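Local structure of toxin-like protein (5DZQ) at residues Glu28-Leu36 with Ala81-Glu89; Ala150-Pro161 with Glu203-Val211. The protein is a C3-like mono-ADP-ribosyltransferase toxin that probably transfers ADP-ribose from NAD+ to a small GTPase of the host cell. All blocks are in the same frame, centred on the assembly; numbering follows the deposited sequence.

Contact 1 (Glu28-Leu36 with Ala81-Glu89); sequences EYKAWEKKL and ALKKSKLSE
Trp32 of helix 29-35 lays its indole against the turn at residues 81-85. Its CG stands anti to the backbone N (chi1 -176°), which carries the ring over to that turn. At the ring edge Trp32 NE1 donates to Ala81 O at 2.9 Å, and the oxygen lies close to the indole plane. That carbonyl also accepts from Lys84 N, and the two donors reach it from opposite faces of its plane. CB of Ser85 sits over the five-membered ring of Trp32, 3.6 Å from its centroid, as a CH-pi contact. Leu36 CD1 lies over the other face. CD2 of Leu82 touches Trp32 CZ2 at 3.9 Å.

Lys84 runs extended alongside Lys35 and Leu36. Lys84 CD lies 3.4 Å from Lys35 O, but NZ makes only a weak bond to that oxygen and has its salt bridge with Glu40 of helix 38-49.

Glu28 grips Ser88 with both carboxylate oxygens. Ser88 OG donates to Glu28 OE1 at 2.8 Å from above the carboxylate plane. Ser88 N reaches Glu28 OE2 at 3.0 Å, on the syn side but tilted out of the carboxylate plane, with a bent N-H...O angle of 138°.

The contact thus ties helix 29-35 to the chain leaving helix 69-83. One indole N-H is satisfied in a buried place, and a paired grip by a carboxylate, probably ionised, holds the exposed end.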
ATOM      1  N   GLU B  28     -17.208   8.360 -17.365  1.00 56.93           N
ATOM      2  CA  GLU B  28     -16.736   9.566 -16.685  1.00 64.86           C
ATOM      3  C   GLU B  28     -15.208   9.601 -16.557  1.00 57.56           C
ATOM      4  O   GLU B  28     -14.600  10.672 -16.500  1.00 54.85           O
ATOM      5  CB  GLU B  28     -17.377   9.686 -15.305  1.00 67.01           C
ATOM      6  CG  GLU B  28     -17.122  11.026 -14.635  1.00 66.49           C
ATOM      7  CD  GLU B  28     -18.096  11.303 -13.513  1.00 67.58           C
ATOM      8  OE1 GLU B  28     -19.122  10.589 -13.429  1.00 71.66           O
ATOM      9  OE2 GLU B  28     -17.839  12.231 -12.716  1.00 59.41           O
ATOM     10  N   TYR B  29     -14.595   8.426 -16.505  1.00 56.10           N
ATOM     11  CA  TYR B  29     -13.151   8.317 -16.669  1.00 54.54           C
ATOM     12  C   TYR B  29     -12.755   8.920 -18.019  1.00 53.75           C
ATOM     13  O   TYR B  29     -11.723   9.586 -18.139  1.00 49.48           O
ATOM     14  CB  TYR B  29     -12.716   6.852 -16.565  1.00 56.62           C
ATOM     15  CG  TYR B  29     -11.285   6.557 -16.969  1.00 56.07           C
ATOM     16  CD1 TYR B  29     -10.930   6.424 -18.310  1.00 59.82           C
ATOM     17  CD2 TYR B  29     -10.297   6.375 -16.011  1.00 51.01           C
ATOM     18  CE1 TYR B  29      -9.631   6.147 -18.682  1.00 61.02           C
ATOM     19  CE2 TYR B  29      -8.994   6.094 -16.375  1.00 57.53           C
ATOM     20  CZ  TYR B  29      -8.668   5.979 -17.714  1.00 59.64           C
ATOM     21  OH  TYR B  29      -7.372   5.701 -18.090  1.00 60.45           O
ATOM     22  N   LYS B  30     -13.592   8.687 -19.027  1.00 57.92           N
ATOM     23  CA  LYS B  30     -13.330   9.161 -20.381  1.00 61.83           C
ATOM     24  C   LYS B  30     -13.500  10.673 -20.506  1.00 55.04           C
ATOM     25  O   LYS B  30     -12.732  11.335 -21.203  1.00 51.49           O
ATOM     26  CB  LYS B  30     -14.253   8.457 -21.379  1.00 72.41           C
ATOM     27  CG  LYS B  30     -14.030   6.953 -21.517  1.00 82.79           C
ATOM     28  CD  LYS B  30     -12.972   6.626 -22.571  1.00 88.48           C
ATOM     29  CE  LYS B  30     -11.607   6.370 -21.942  1.00 86.03           C
ATOM     30  NZ  LYS B  30     -10.537   6.207 -22.966  1.00 86.56           N
ATOM     31  N   ALA B  31     -14.514  11.213 -19.840  1.00 50.32           N
ATOM     32  CA  ALA B  31     -14.798  12.645 -19.905  1.00 53.31           C
ATOM     33  C   ALA B  31     -13.661  13.462 -19.302  1.00 48.90           C
ATOM     34  O   ALA B  31     -13.257  14.494 -19.847  1.00 52.21           O
ATOM     35  CB  ALA B  31     -16.105  12.957 -19.192  1.00 53.96           C
ATOM     36  N   TRP B  32     -13.155  13.001 -18.164  1.00 45.88           N
ATOM     37  CA  TRP B  32     -12.040  13.673 -17.504  1.00 44.78           C
ATOM     38  C   TRP B  32     -10.787  13.576 -18.365  1.00 44.51           C
ATOM     39  O   TRP B  32     -10.096  14.574 -18.588  1.00 51.37           O
ATOM     40  CB  TRP B  32     -11.799  13.067 -16.122  1.00 40.60           C
ATOM     41  CG  TRP B  32     -10.726  13.748 -15.306  1.00 41.53           C
ATOM     42  CD1 TRP B  32     -10.401  15.081 -15.302  1.00 45.76           C
ATOM     43  CD2 TRP B  32      -9.847  13.119 -14.377  1.00 36.51           C
ATOM     44  NE1 TRP B  32      -9.366  15.313 -14.420  1.00 45.01           N
ATOM     45  CE2 TRP B  32      -9.012  14.123 -13.839  1.00 37.93           C
ATOM     46  CE3 TRP B  32      -9.682  11.799 -13.945  1.00 36.19           C
ATOM     47  CZ2 TRP B  32      -8.033  13.846 -12.892  1.00 38.27           C
ATOM     48  CZ3 TRP B  32      -8.712  11.527 -13.010  1.00 36.08           C
ATOM     49  CH2 TRP B  32      -7.897  12.545 -12.490  1.00 40.69           C
ATOM     50  N   GLU B  33     -10.512  12.375 -18.864  1.00 48.69           N
ATOM     51  CA  GLU B  33      -9.331  12.126 -19.690  1.00 53.99           C
ATOM     52  C   GLU B  33      -9.267  13.063 -20.903  1.00 56.98           C
ATOM     53  O   GLU B  33      -8.187  13.509 -21.296  1.00 55.78           O
ATOM     54  CB  GLU B  33      -9.306  10.668 -20.150  1.00 55.43           C
ATOM     55  CG  GLU B  33      -8.056  10.280 -20.923  1.00 66.55           C
ATOM     56  CD  GLU B  33      -8.191   8.939 -21.624  1.00 74.69           C
ATOM     57  OE1 GLU B  33      -9.334   8.497 -21.864  1.00 71.11           O
ATOM     58  OE2 GLU B  33      -7.148   8.328 -21.936  1.00 82.20           O
ATOM     59  N   LYS B  34     -10.423  13.368 -21.485  1.00 50.55           N
ATOM     60  CA  LYS B  34     -10.468  14.254 -22.649  1.00 56.53           C
ATOM     61  C   LYS B  34     -10.107  15.688 -22.280  1.00 55.54           C
ATOM     62  O   LYS B  34      -9.657  16.461 -23.126  1.00 55.60           O
ATOM     63  CB  LYS B  34     -11.849  14.217 -23.308  1.00 67.45           C
ATOM     64  CG  LYS B  34     -12.183  12.889 -23.974  1.00 73.10           C
ATOM     65  CD  LYS B  34     -13.518  12.948 -24.711  1.00 77.58           C
ATOM     66  CE  LYS B  34     -14.215  11.585 -24.729  1.00 77.40           C
ATOM     67  NZ  LYS B  34     -13.439  10.552 -25.467  1.00 77.89           N
ATOM     68  N   LYS B  35     -10.289  16.038 -21.012  1.00 55.51           N
ATOM     69  CA  LYS B  35      -9.973  17.383 -20.543  1.00 50.54           C
ATOM     70  C   LYS B  35      -8.506  17.543 -20.166  1.00 46.07           C
ATOM     71  O   LYS B  35      -8.027  18.660 -20.001  1.00 49.64           O
ATOM     72  CB  LYS B  35     -10.848  17.750 -19.338  1.00 58.57           C
ATOM     73  CG  LYS B  35     -12.296  18.100 -19.677  1.00 66.69           C
ATOM     74  CD  LYS B  35     -12.965  18.832 -18.517  1.00 71.56           C
ATOM     75  CE  LYS B  35     -14.314  19.422 -18.912  1.00 81.55           C
ATOM     76  NZ  LYS B  35     -15.421  18.418 -18.922  1.00 86.96           N
ATOM     77  N   LEU B  36      -7.791  16.434 -20.008  1.00 42.20           N
ATOM     78  CA  LEU B  36      -6.415  16.512 -19.529  1.00 39.69           C
ATOM     79  C   LEU B  36      -5.394  16.676 -20.650  1.00 43.30           C
ATOM     80  O   LEU B  36      -5.564  16.161 -21.758  1.00 46.81           O
ATOM     81  CB  LEU B  36      -6.065  15.271 -18.713  1.00 39.27           C
ATOM     82  CG  LEU B  36      -6.875  15.049 -17.439  1.00 41.96           C
ATOM     83  CD1 LEU B  36      -6.430  13.761 -16.758  1.00 36.61           C
ATOM     84  CD2 LEU B  36      -6.717  16.241 -16.505  1.00 44.29           C
ATOM     85  N   ALA B  81      -4.902  19.086 -12.443  1.00 34.31           N
ATOM     86  CA  ALA B  81      -5.546  18.000 -13.168  1.00 35.53           C
ATOM     87  C   ALA B  81      -6.868  17.639 -12.501  1.00 39.61           C
ATOM     88  O   ALA B  81      -7.901  17.541 -13.164  1.00 42.24           O
ATOM     89  CB  ALA B  81      -4.635  16.785 -13.235  1.00 30.35           C
ATOM     90  N   LEU B  82      -6.839  17.468 -11.182  1.00 35.46           N
ATOM     91  CA  LEU B  82      -8.049  17.107 -10.447  1.00 31.34           C
ATOM     92  C   LEU B  82      -9.104  18.209 -10.507  1.00 39.38           C
ATOM     93  O   LEU B  82     -10.307  17.927 -10.438  1.00 43.85           O
ATOM     94  CB  LEU B  82      -7.717  16.768  -8.994  1.00 32.98           C
ATOM     95  CG  LEU B  82      -7.229  15.332  -8.765  1.00 34.23           C
ATOM     96  CD1 LEU B  82      -6.656  15.110  -7.343  1.00 29.38           C
ATOM     97  CD2 LEU B  82      -8.348  14.326  -9.052  1.00 35.38           C
ATOM     98  N   LYS B  83      -8.673  19.463 -10.625  1.00 40.07           N
ATOM     99  CA  LYS B  83      -9.642  20.558 -10.696  1.00 46.44           C
ATOM    100  C   LYS B  83     -10.435  20.531 -12.001  1.00 50.83           C
ATOM    101  O   LYS B  83     -11.503  21.131 -12.091  1.00 48.42           O
ATOM    102  CB  LYS B  83      -8.957  21.918 -10.543  1.00 52.52           C
ATOM    103  CG  LYS B  83      -8.719  22.345  -9.107  1.00 57.11           C
ATOM    104  CD  LYS B  83      -7.996  23.685  -9.059  1.00 63.90           C
ATOM    105  CE  LYS B  83      -7.626  24.064  -7.634  1.00 69.13           C
ATOM    106  NZ  LYS B  83      -6.770  25.287  -7.581  1.00 68.29           N
ATOM    107  N   LYS B  84      -9.913  19.832 -13.006  1.00 49.98           N
ATOM    108  CA  LYS B  84     -10.604  19.699 -14.291  1.00 46.99           C
ATOM    109  C   LYS B  84     -11.668  18.605 -14.245  1.00 50.59           C
ATOM    110  O   LYS B  84     -12.377  18.374 -15.233  1.00 48.62           O
ATOM    111  CB  LYS B  84      -9.610  19.395 -15.417  1.00 46.37           C
ATOM    112  CG  LYS B  84      -8.616  20.511 -15.728  1.00 47.21           C
ATOM    113  CD  LYS B  84      -7.730  20.111 -16.901  1.00 49.71           C
ATOM    114  CE  LYS B  84      -6.717  21.192 -17.244  1.00 57.52           C
ATOM    115  NZ  LYS B  84      -5.828  20.770 -18.365  1.00 59.43           N
ATOM    116  N   SER B  85     -11.768  17.921 -13.108  1.00 45.77           N
ATOM    117  CA  SER B  85     -12.795  16.895 -12.930  1.00 47.26           C
ATOM    118  C   SER B  85     -13.954  17.430 -12.109  1.00 49.91           C
ATOM    119  O   SER B  85     -13.762  18.275 -11.239  1.00 50.46           O
ATOM    120  CB  SER B  85     -12.217  15.647 -12.257  1.00 49.06           C
ATOM    121  OG  SER B  85     -11.903  15.894 -10.894  1.00 47.71           O
ATOM    122  N   LYS B  86     -15.158  16.939 -12.401  1.00 48.22           N
ATOM    123  CA  LYS B  86     -16.365  17.294 -11.655  1.00 45.57           C
ATOM    124  C   LYS B  86     -17.293  16.096 -11.622  1.00 47.92           C
ATOM    125  O   LYS B  86     -17.705  15.616 -12.675  1.00 46.52           O
ATOM    126  CB  LYS B  86     -17.102  18.477 -12.286  1.00 53.53           C
ATOM    127  CG  LYS B  86     -16.441  19.838 -12.146  1.00 65.55           C
ATOM    128  CD  LYS B  86     -17.324  20.903 -12.788  1.00 73.37           C
ATOM    129  CE  LYS B  86     -16.602  22.234 -12.938  1.00 75.09           C
ATOM    130  NZ  LYS B  86     -17.351  23.162 -13.843  1.00 78.06           N
ATOM    131  N   LEU B  87     -17.638  15.626 -10.427  1.00 42.29           N
ATOM    132  CA  LEU B  87     -18.440  14.417 -10.288  1.00 46.17           C
ATOM    133  C   LEU B  87     -19.828  14.641 -10.870  1.00 51.56           C
ATOM    134  O   LEU B  87     -20.458  15.656 -10.587  1.00 47.64           O
ATOM    135  CB  LEU B  87     -18.526  14.014  -8.819  1.00 50.99           C
ATOM    136  CG  LEU B  87     -18.685  12.541  -8.471  1.00 51.26           C
ATOM    137  CD1 LEU B  87     -17.652  11.682  -9.186  1.00 48.03           C
ATOM    138  CD2 LEU B  87     -18.551  12.399  -6.974  1.00 48.86           C
ATOM    139  N   SER B  88     -20.296  13.702 -11.693  1.00 54.57           N
ATOM    140  CA  SER B  88     -21.555  13.873 -12.417  1.00 61.88           C
ATOM    141  C   SER B  88     -22.773  13.688 -11.516  1.00 57.04           C
ATOM    142  O   SER B  88     -23.822  14.254 -11.774  1.00 59.42           O
ATOM    143  CB  SER B  88     -21.627  12.901 -13.595  1.00 70.57           C
ATOM    144  OG  SER B  88     -21.698  11.560 -13.142  1.00 77.93           O
ATOM    145  N   GLU B  89     -22.623  12.893 -10.462  1.00 59.23           N
ATOM    146  CA  GLU B  89     -23.681  12.706  -9.472  1.00 59.57           C
ATOM    147  C   GLU B  89     -23.080  12.347  -8.119  1.00 50.88           C
ATOM    148  O   GLU B  89     -21.895  12.048  -8.025  1.00 49.55           O
ATOM    149  CB  GLU B  89     -24.666  11.625  -9.922  1.00 68.28           C
ATOM    150  CG  GLU B  89     -25.888  12.180 -10.658  1.00 83.92           C
ATOM    151  CD  GLU B  89     -26.792  11.094 -11.212  1.00 94.34           C
ATOM    152  OE1 GLU B  89     -26.797   9.979 -10.647  1.00 97.13           O
ATOM    153  OE2 GLU B  89     -27.493  11.356 -12.216  1.00 96.12           O
TER

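Contact 2 (Ala150-Pro161 with Glu203-Val211); sequences AMRPVLTTLKVP and ETIKIEATV
Strands 154-160 and 203-211 run parallel, side by side, in the central mixed sheet of the ADP-ribosyltransferase fold. Their short axes differ by 25° in direction. Seven backbone hydrogen bonds join them, from Ile205 N to Pro153 O at one end to Val211 N to Lys159 O at 2.9 Å at the other. Strand 91-97 flanks residues 154-160, and strand 187-198 flanks residues 203-211.

One face of the pair is mainly apolar. Val154 CG1 meets Ile207 CD1 at 3.8 Å, and Leu158 CD2 packs on Ala209 CB at 4.0 Å. Thr156 OG1 touches Ile207 CB on this same face.

The other face is more polar. Lys206 lies beside Leu155, with Lys206 CE 3.6 Å from Leu155 CD1. Bends at chi2, chi3 and chi4 bring Lys206 NZ to Glu208 OE2 in a salt bridge of 3.0 Å, through the anti lone pair. Lys206 NZ also makes a weak bond across the strands to Thr157 OG1. Glu208 OE2 also bonds Tyr195 OH. Further along, Lys159 CE rests on Thr210 OG1, which bonds Asp192.

At the start of the strands Thr204 OG1 bonds Asn199 and two waters. One water donates to Ala150 O at 2.7 Å, the other to Arg152 O at 3.1 Å.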
ATOM      1  N   ALA B 150     -13.397  -5.360   2.840  1.00 26.79           N
ATOM      2  CA  ALA B 150     -13.394  -4.758   4.164  1.00 29.88           C
ATOM      3  C   ALA B 150     -12.598  -5.611   5.154  1.00 29.55           C
ATOM      4  O   ALA B 150     -12.998  -5.782   6.301  1.00 29.95           O
ATOM      5  CB  ALA B 150     -14.844  -4.572   4.654  1.00 29.50           C
ATOM      6  N   MET B 151     -11.463  -6.144   4.708  1.00 28.49           N
ATOM      7  CA  MET B 151     -10.697  -7.048   5.553  1.00 32.04           C
ATOM      8  C   MET B 151      -9.817  -6.299   6.562  1.00 35.11           C
ATOM      9  O   MET B 151      -9.411  -6.864   7.577  1.00 35.99           O
ATOM     10  CB  MET B 151      -9.822  -7.974   4.694  1.00 34.64           C
ATOM     11  CG  MET B 151     -10.599  -8.734   3.628  1.00 45.94           C
ATOM     12  SD  MET B 151     -10.847  -7.789   2.103  0.76 55.87           S
ATOM     13  CE  MET B 151      -9.158  -7.420   1.632  1.00 62.90           C
ATOM     14  N   ARG B 152      -9.499  -5.041   6.279  1.00 33.24           N
ATOM     15  CA  ARG B 152      -8.688  -4.266   7.217  1.00 32.51           C
ATOM     16  C   ARG B 152      -9.571  -3.843   8.391  1.00 38.07           C
ATOM     17  O   ARG B 152     -10.799  -3.817   8.255  1.00 33.09           O
ATOM     18  CB  ARG B 152      -8.049  -3.078   6.506  1.00 38.16           C
ATOM     19  CG  ARG B 152      -7.288  -3.525   5.243  1.00 42.86           C
ATOM     20  CD  ARG B 152      -6.104  -2.647   4.927  1.00 54.97           C
ATOM     21  NE  ARG B 152      -6.461  -1.527   4.070  1.00 66.74           N
ATOM     22  CZ  ARG B 152      -6.263  -1.494   2.756  1.00 75.47           C
ATOM     23  NH1 ARG B 152      -5.706  -2.529   2.139  1.00 77.98           N
ATOM     24  NH2 ARG B 152      -6.623  -0.422   2.058  1.00 72.71           N
ATOM     25  N   PRO B 153      -8.957  -3.551   9.555  1.00 38.85           N
ATOM     26  CA  PRO B 153      -9.765  -3.313  10.760  1.00 36.68           C
ATOM     27  C   PRO B 153     -10.676  -2.083  10.680  1.00 33.73           C
ATOM     28  O   PRO B 153     -11.705  -2.042  11.352  1.00 36.61           O
ATOM     29  CB  PRO B 153      -8.711  -3.143  11.871  1.00 39.87           C
ATOM     30  CG  PRO B 153      -7.394  -2.929  11.169  1.00 37.97           C
ATOM     31  CD  PRO B 153      -7.514  -3.637   9.859  1.00 36.93           C
ATOM     32  N   VAL B 154     -10.313  -1.098   9.877  1.00 30.55           N
ATOM     33  CA  VAL B 154     -11.137   0.097   9.765  1.00 28.73           C
ATOM     34  C   VAL B 154     -11.735   0.207   8.371  1.00 28.32           C
ATOM     35  O   VAL B 154     -11.058  -0.034   7.375  1.00 30.99           O
ATOM     36  CB  VAL B 154     -10.327   1.364  10.079  1.00 32.57           C
ATOM     37  CG1 VAL B 154     -11.242   2.590  10.070  1.00 33.19           C
ATOM     38  CG2 VAL B 154      -9.655   1.211  11.434  1.00 33.51           C
ATOM     39  N   LEU B 155     -13.017   0.541   8.309  1.00 30.94           N
ATOM     40  CA  LEU B 155     -13.684   0.756   7.039  1.00 25.67           C
ATOM     41  C   LEU B 155     -14.358   2.117   7.076  1.00 28.97           C
ATOM     42  O   LEU B 155     -15.178   2.393   7.955  1.00 31.32           O
ATOM     43  CB  LEU B 155     -14.706  -0.361   6.768  1.00 31.04           C
ATOM     44  CG  LEU B 155     -15.413  -0.524   5.412  1.00 32.97           C
ATOM     45  CD1 LEU B 155     -16.442   0.535   5.133  1.00 45.36           C
ATOM     46  CD2 LEU B 155     -14.427  -0.598   4.250  1.00 36.61           C
ATOM     47  N   THR B 156     -14.022   2.962   6.109  1.00 31.31           N
ATOM     48  CA  THR B 156     -14.646   4.274   5.980  1.00 32.62           C
ATOM     49  C   THR B 156     -15.487   4.320   4.717  1.00 32.75           C
ATOM     50  O   THR B 156     -14.991   4.007   3.650  1.00 31.35           O
ATOM     51  CB  THR B 156     -13.585   5.400   5.917  1.00 31.67           C
ATOM     52  OG1 THR B 156     -12.741   5.326   7.073  1.00 30.66           O
ATOM     53  CG2 THR B 156     -14.254   6.764   5.866  1.00 31.49           C
ATOM     54  N   THR B 157     -16.761   4.682   4.825  1.00 30.45           N
ATOM     55  CA  THR B 157     -17.524   4.989   3.616  1.00 31.25           C
ATOM     56  C   THR B 157     -17.709   6.498   3.543  1.00 35.89           C
ATOM     57  O   THR B 157     -17.897   7.150   4.568  1.00 38.49           O
ATOM     58  CB  THR B 157     -18.902   4.289   3.579  1.00 36.32           C
ATOM     59  OG1 THR B 157     -19.577   4.481   4.824  1.00 37.86           O
ATOM     60  CG2 THR B 157     -18.741   2.801   3.315  1.00 43.28           C
ATOM     61  N   LEU B 158     -17.633   7.046   2.335  1.00 33.55           N
ATOM     62  CA  LEU B 158     -17.725   8.486   2.132  1.00 34.00           C
ATOM     63  C   LEU B 158     -18.774   8.817   1.094  1.00 35.83           C
ATOM     64  O   LEU B 158     -18.795   8.233   0.009  1.00 36.72           O
ATOM     65  CB  LEU B 158     -16.382   9.076   1.680  1.00 35.04           C
ATOM     66  CG  LEU B 158     -15.166   8.894   2.585  1.00 47.01           C
ATOM     67  CD1 LEU B 158     -13.996   8.291   1.823  1.00 52.48           C
ATOM     68  CD2 LEU B 158     -14.769  10.222   3.201  1.00 51.26           C
ATOM     69  N   LYS B 159     -19.630   9.773   1.422  1.00 35.14           N
ATOM     70  CA  LYS B 159     -20.557  10.310   0.445  1.00 37.58           C
ATOM     71  C   LYS B 159     -19.882  11.501  -0.220  1.00 35.79           C
ATOM     72  O   LYS B 159     -19.505  12.466   0.440  1.00 40.20           O
ATOM     73  CB  LYS B 159     -21.883  10.704   1.107  1.00 42.55           C
ATOM     74  CG  LYS B 159     -22.861  11.422   0.184  1.00 45.47           C
ATOM     75  CD  LYS B 159     -24.219  11.660   0.873  1.00 50.97           C
ATOM     76  CE  LYS B 159     -24.045  12.379   2.203  1.00 60.42           C
ATOM     77  NZ  LYS B 159     -25.327  12.460   2.964  1.00 68.91           N
ATOM     78  N   VAL B 160     -19.674  11.405  -1.525  1.00 39.96           N
ATOM     79  CA  VAL B 160     -19.032  12.485  -2.263  1.00 40.59           C
ATOM     80  C   VAL B 160     -20.105  13.171  -3.081  1.00 42.23           C
ATOM     81  O   VAL B 160     -20.752  12.531  -3.909  1.00 40.81           O
ATOM     82  CB  VAL B 160     -17.907  11.974  -3.176  1.00 36.97           C
ATOM     83  CG1 VAL B 160     -17.090  13.131  -3.721  1.00 40.15           C
ATOM     84  CG2 VAL B 160     -17.011  11.009  -2.417  1.00 36.98           C
ATOM     85  N   PRO B 161     -20.303  14.479  -2.853  1.00 42.34           N
ATOM     86  CA  PRO B 161     -21.429  15.194  -3.463  1.00 42.13           C
ATOM     87  C   PRO B 161     -21.249  15.458  -4.951  1.00 43.86           C
ATOM     88  O   PRO B 161     -20.127  15.603  -5.421  1.00 41.77           O
ATOM     89  CB  PRO B 161     -21.466  16.514  -2.686  1.00 48.20           C
ATOM     90  CG  PRO B 161     -20.059  16.730  -2.264  1.00 47.21           C
ATOM     91  CD  PRO B 161     -19.490  15.355  -1.990  1.00 40.12           C
ATOM     92  N   GLU B 203     -14.018  -7.896  14.366  1.00 37.83           N
ATOM     93  CA  GLU B 203     -14.787  -6.680  14.597  1.00 35.87           C
ATOM     94  C   GLU B 203     -14.167  -5.568  13.767  1.00 35.67           C
ATOM     95  O   GLU B 203     -12.944  -5.430  13.707  1.00 37.41           O
ATOM     96  CB  GLU B 203     -14.811  -6.312  16.086  1.00 37.24           C
ATOM     97  CG  GLU B 203     -15.521  -7.346  16.946  1.00 40.72           C
ATOM     98  CD  GLU B 203     -15.795  -6.866  18.355  1.00 45.19           C
ATOM     99  OE1 GLU B 203     -15.129  -5.911  18.804  1.00 47.06           O
ATOM    100  OE2 GLU B 203     -16.678  -7.447  19.013  1.00 48.80           O
ATOM    101  N   THR B 204     -15.019  -4.780  13.125  1.00 32.23           N
ATOM    102  CA  THR B 204     -14.584  -3.727  12.221  1.00 31.91           C
ATOM    103  C   THR B 204     -14.989  -2.356  12.762  1.00 36.83           C
ATOM    104  O   THR B 204     -16.128  -2.155  13.185  1.00 39.12           O
ATOM    105  CB  THR B 204     -15.195  -3.925  10.793  1.00 38.18           C
ATOM    106  OG1 THR B 204     -14.835  -5.217  10.281  1.00 33.78           O
ATOM    107  CG2 THR B 204     -14.713  -2.837   9.834  1.00 37.94           C
ATOM    108  N   ILE B 205     -14.057  -1.412  12.755  1.00 29.91           N
ATOM    109  CA  ILE B 205     -14.399  -0.057  13.136  1.00 34.52           C
ATOM    110  C   ILE B 205     -14.930   0.621  11.896  1.00 33.94           C
ATOM    111  O   ILE B 205     -14.224   0.724  10.891  1.00 32.95           O
ATOM    112  CB  ILE B 205     -13.190   0.700  13.717  1.00 36.52           C
ATOM    113  CG1 ILE B 205     -12.836   0.120  15.090  1.00 40.98           C
ATOM    114  CG2 ILE B 205     -13.491   2.183  13.830  1.00 35.38           C
ATOM    115  CD1 ILE B 205     -11.462   0.526  15.599  1.00 40.62           C
ATOM    116  N   LYS B 206     -16.189   1.046  11.957  1.00 30.11           N
ATOM    117  CA  LYS B 206     -16.879   1.618  10.807  1.00 34.97           C
ATOM    118  C   LYS B 206     -16.968   3.130  10.948  1.00 34.49           C
ATOM    119  O   LYS B 206     -17.403   3.640  11.977  1.00 39.42           O
ATOM    120  CB  LYS B 206     -18.282   1.004  10.662  1.00 38.09           C
ATOM    121  CG  LYS B 206     -19.144   1.572   9.514  1.00 40.98           C
ATOM    122  CD  LYS B 206     -18.451   1.434   8.161  1.00 40.49           C
ATOM    123  CE  LYS B 206     -19.398   0.944   7.078  1.00 52.38           C
ATOM    124  NZ  LYS B 206     -20.495   1.884   6.746  1.00 45.06           N
ATOM    125  N   ILE B 207     -16.523   3.844   9.919  1.00 36.11           N
ATOM    126  CA  ILE B 207     -16.627   5.296   9.882  1.00 34.23           C
ATOM    127  C   ILE B 207     -17.491   5.710   8.702  1.00 36.05           C
ATOM    128  O   ILE B 207     -17.217   5.333   7.572  1.00 36.86           O
ATOM    129  CB  ILE B 207     -15.237   5.979   9.770  1.00 29.99           C
ATOM    130  CG1 ILE B 207     -14.370   5.596  10.973  1.00 31.71           C
ATOM    131  CG2 ILE B 207     -15.407   7.511   9.667  1.00 31.97           C
ATOM    132  CD1 ILE B 207     -12.898   5.961  10.830  1.00 36.79           C
ATOM    133  N   GLU B 208     -18.543   6.475   8.964  1.00 34.05           N
ATOM    134  CA  GLU B 208     -19.377   6.995   7.891  1.00 36.00           C
ATOM    135  C   GLU B 208     -19.201   8.513   7.810  1.00 38.70           C
ATOM    136  O   GLU B 208     -19.391   9.220   8.804  1.00 43.09           O
ATOM    137  CB  GLU B 208     -20.844   6.602   8.115  1.00 36.31           C
ATOM    138  CG  GLU B 208     -20.996   5.085   8.229  1.00 40.48           C
ATOM    139  CD  GLU B 208     -22.442   4.632   8.304  1.00 47.84           C
ATOM    140  OE1 GLU B 208     -23.310   5.464   8.635  1.00 46.02           O
ATOM    141  OE2 GLU B 208     -22.699   3.440   8.030  1.00 49.86           O
ATOM    142  N   ALA B 209     -18.822   9.010   6.633  1.00 35.32           N
ATOM    143  CA  ALA B 209     -18.445  10.414   6.499  1.00 34.95           C
ATOM    144  C   ALA B 209     -18.987  11.051   5.225  1.00 37.84           C
ATOM    145  O   ALA B 209     -19.313  10.361   4.255  1.00 36.72           O
ATOM    146  CB  ALA B 209     -16.928  10.560   6.545  1.00 37.20           C
ATOM    147  N   THR B 210     -19.080  12.374   5.240  1.00 36.74           N
ATOM    148  CA  THR B 210     -19.526  13.132   4.075  1.00 40.74           C
ATOM    149  C   THR B 210     -18.473  14.153   3.661  1.00 38.57           C
ATOM    150  O   THR B 210     -18.042  14.959   4.472  1.00 40.09           O
ATOM    151  CB  THR B 210     -20.851  13.856   4.353  1.00 45.87           C
ATOM    152  OG1 THR B 210     -21.852  12.892   4.696  1.00 42.67           O
ATOM    153  CG2 THR B 210     -21.302  14.624   3.121  1.00 45.86           C
ATOM    154  N   VAL B 211     -18.050  14.098   2.401  1.00 36.47           N
ATOM    155  CA  VAL B 211     -17.060  15.028   1.879  1.00 33.22           C
ATOM    156  C   VAL B 211     -17.661  16.430   1.816  1.00 37.97           C
ATOM    157  O   VAL B 211     -18.809  16.601   1.408  1.00 38.92           O
ATOM    158  CB  VAL B 211     -16.560  14.601   0.478  1.00 33.66           C
ATOM    159  CG1 VAL B 211     -15.726  15.698  -0.169  1.00 39.21           C
ATOM    160  CG2 VAL B 211     -15.744  13.294   0.571  1.00 32.02           C
TER
HETATM  161  O   HOH W   1     -15.403  -5.908   7.608  1.00 34.48           O
HETATM  162  O   HOH W   2     -12.339  -5.938   9.931  1.00 40.74           O

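The centres of the two contacts lie about 25 Å apart, and contact 1 closes along the chain before contact 2 opens. Contact 1 joins a helix to a helix end and the loop after it, and is peripheral, about 18 Å from the centre of the chain. Contact 2 lies in the central five-stranded sheet, about 9 Å from that centre. They nevertheless touch, because Leu87 CD2 packs 3.6 Å from Val160 CG1. After residues 81-89 the chain enters strand 91-97, which lies beside 154-160 and is an outermost strand of the sheet within this chain. The loop of contact 1 therefore links helices 29-35 and 69-83 directly to the sheet, and the Leu87-Val160 packing joins the helical part to it.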